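Local coordinates for protein BPH (Thiobacillus denitrificans, PDB 5OVS) that assembles into a tetradecameric double ring as a bacterial homologue of the proteasome and probably cleaves peptide bonds, at residues Val41-Val46 and Ala114-Ile119. Residues are numbered along the deposited sequence; the frame is centred on the assembly and turned at random.
Sequences VGDSYV and ANPRGI
Tyr45 and Ala114 form an antiparallel hydrogen-bonded pair: Tyr45 N gives to Ala114 O at 2.9 Å, and Ala114 N returns a bond of 3.0 Å to Tyr45 O. Just beyond this pair both chains turn back, the first through a type II' turn from Val41 to Ser44, the second through a type I turn from Asn115 to Gly118, so two adjacent hairpin ends lie side by side.

Asp43 and Arg117 bridge these turns. Carboxylate and guanidinium are nearly coplanar, 9° apart, and NH2 of Arg117 reaches the syn lone pair of Asp43 OD1 at 3.1 Å; weak bonds run from NH1 and NH2 to OD2. A bend at chi3 (-51°) folds the arginine chain so that its guanidinium meets the carboxylate edge-on, while NE makes a salt bridge with Asp72. With a methionine in place of Arg117, Asp43 and Asp72 would probably lose their shared cationic partner and the two turns their charged link.

Beside the salt bridge, Pro116 CD sits 3.6 Å from Asp43 OD2. Asn115 serves both its own turn and the neighbouring hairpin: its OD1 accepts from Arg117 N at 2.8 Å, an Asx turn, and also lies above one face of the Arg117 guanidinium, displaced toward its rim, while ND2 makes a weak 3.1 Å bond to Ser44 OG and another weak one to Leu71 O.

On the sheet face carrying Tyr45 and Ala114, strands 11-16 and 182-187 of the second sheet pack down, with Phe184 stacked on the Tyr45 ring; this is the sheet-on-sheet core of the proteasome-type sandwich. Strands 44-48 and 111-115 lie inside their five-stranded sheet, flanked by 38-41 and 118-122.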
loop_
_atom_site.group_PDB
_atom_site.type_symbol
_atom_site.label_atom_id
_atom_site.label_comp_id
_atom_site.label_asym_id
_atom_site.label_seq_id
_atom_site.Cartn_x
_atom_site.Cartn_y
_atom_site.Cartn_z
ATOM N N VAL K 41 -12.441 -11.659 43.969
ATOM C CA VAL K 41 -11.032 -11.571 44.334
ATOM C C VAL K 41 -10.952 -10.925 45.721
ATOM O O VAL K 41 -11.118 -9.710 45.863
ATOM C CB VAL K 41 -10.221 -10.759 43.308
ATOM C CG1 VAL K 41 -8.757 -10.718 43.704
ATOM C CG2 VAL K 41 -10.372 -11.354 41.919
ATOM N N GLY K 42 -10.698 -11.748 46.739
ATOM C CA GLY K 42 -10.820 -11.315 48.123
ATOM C C GLY K 42 -12.281 -10.977 48.379
ATOM O O GLY K 42 -13.177 -11.777 48.081
ATOM N N ASP K 43 -12.530 -9.780 48.900
ATOM C CA ASP K 43 -13.896 -9.302 49.024
ATOM C C ASP K 43 -14.248 -8.291 47.927
ATOM O O ASP K 43 -15.159 -7.482 48.100
ATOM C CB ASP K 43 -14.146 -8.724 50.414
ATOM C CG ASP K 43 -13.427 -7.415 50.642
ATOM O OD1 ASP K 43 -12.442 -7.128 49.922
ATOM O OD2 ASP K 43 -13.860 -6.666 51.553
ATOM N N SER K 44 -13.530 -8.338 46.808
ATOM C CA SER K 44 -13.930 -7.606 45.609
ATOM C C SER K 44 -14.571 -8.540 44.590
ATOM O O SER K 44 -14.267 -9.729 44.546
ATOM C CB SER K 44 -12.729 -6.909 44.963
ATOM O OG SER K 44 -12.231 -5.871 45.783
ATOM N N TYR K 45 -15.464 -7.993 43.774
ATOM C CA TYR K 45 -15.962 -8.688 42.598
ATOM C C TYR K 45 -15.419 -7.956 41.406
ATOM O O TYR K 45 -15.505 -6.733 41.346
ATOM C CB TYR K 45 -17.476 -8.665 42.531
ATOM C CG TYR K 45 -18.147 -9.474 43.607
ATOM C CD1 TYR K 45 -18.176 -10.861 43.553
ATOM C CD2 TYR K 45 -18.765 -8.850 44.671
ATOM C CE1 TYR K 45 -18.803 -11.602 44.545
ATOM C CE2 TYR K 45 -19.394 -9.579 45.666
ATOM C CZ TYR K 45 -19.408 -10.950 45.599
ATOM O OH TYR K 45 -20.035 -11.660 46.595
ATOM N N VAL K 46 -14.856 -8.702 40.464
ATOM C CA VAL K 46 -14.280 -8.127 39.269
ATOM C C VAL K 46 -15.082 -8.597 38.055
ATOM O O VAL K 46 -15.233 -9.795 37.830
ATOM C CB VAL K 46 -12.791 -8.502 39.129
ATOM C CG1 VAL K 46 -12.157 -7.782 37.942
ATOM C CG2 VAL K 46 -12.048 -8.162 40.410
ATOM N N ALA K 114 -15.963 -3.922 42.263
ATOM C CA ALA K 114 -16.840 -3.550 43.358
ATOM C C ALA K 114 -16.303 -4.139 44.656
ATOM O O ALA K 114 -16.032 -5.323 44.739
ATOM C CB ALA K 114 -18.239 -4.069 43.100
ATOM N N ASN K 115 -16.138 -3.305 45.672
ATOM C CA ASN K 115 -15.924 -3.811 47.034
ATOM C C ASN K 115 -16.464 -2.835 48.075
ATOM O O ASN K 115 -16.753 -1.680 47.750
ATOM C CB ASN K 115 -14.449 -4.163 47.270
ATOM C CG ASN K 115 -13.544 -2.945 47.299
ATOM O OD1 ASN K 115 -13.623 -2.110 48.200
ATOM N ND2 ASN K 115 -12.646 -2.868 46.332
ATOM N N PRO K 116 -16.610 -3.289 49.333
ATOM C CA PRO K 116 -17.197 -2.404 50.327
ATOM C C PRO K 116 -16.608 -0.988 50.369
ATOM O O PRO K 116 -17.325 -0.047 50.721
ATOM C CB PRO K 116 -16.948 -3.151 51.644
ATOM C CG PRO K 116 -17.000 -4.587 51.253
ATOM C CD PRO K 116 -16.369 -4.638 49.882
ATOM N N ARG K 117 -15.340 -0.816 50.006
ATOM C CA ARG K 117 -14.725 0.502 50.119
ATOM C C ARG K 117 -14.869 1.404 48.885
ATOM O O ARG K 117 -14.343 2.505 48.873
ATOM C CB ARG K 117 -13.276 0.366 50.605
ATOM C CG ARG K 117 -13.244 -0.097 52.067
ATOM C CD ARG K 117 -12.024 -0.902 52.499
ATOM N NE ARG K 117 -11.678 -2.054 51.654
ATOM C CZ ARG K 117 -12.361 -3.197 51.575
ATOM N NH1 ARG K 117 -13.486 -3.378 52.259
ATOM N NH2 ARG K 117 -11.918 -4.163 50.779
ATOM N N GLY K 118 -15.592 0.955 47.863
ATOM C CA GLY K 118 -15.926 1.829 46.734
ATOM C C GLY K 118 -16.154 1.073 45.444
ATOM O O GLY K 118 -15.981 -0.137 45.386
ATOM N N ILE K 119 -16.532 1.802 44.397
ATOM C CA ILE K 119 -16.642 1.225 43.069
ATOM C C ILE K 119 -15.616 1.846 42.124
ATOM O O ILE K 119 -15.411 3.058 42.106
ATOM C CB ILE K 119 -18.060 1.350 42.518
ATOM C CG1 ILE K 119 -18.541 2.807 42.513
ATOM C CG2 ILE K 119 -19.007 0.493 43.344
ATOM C CD1 ILE K 119 -19.684 3.041 41.545
#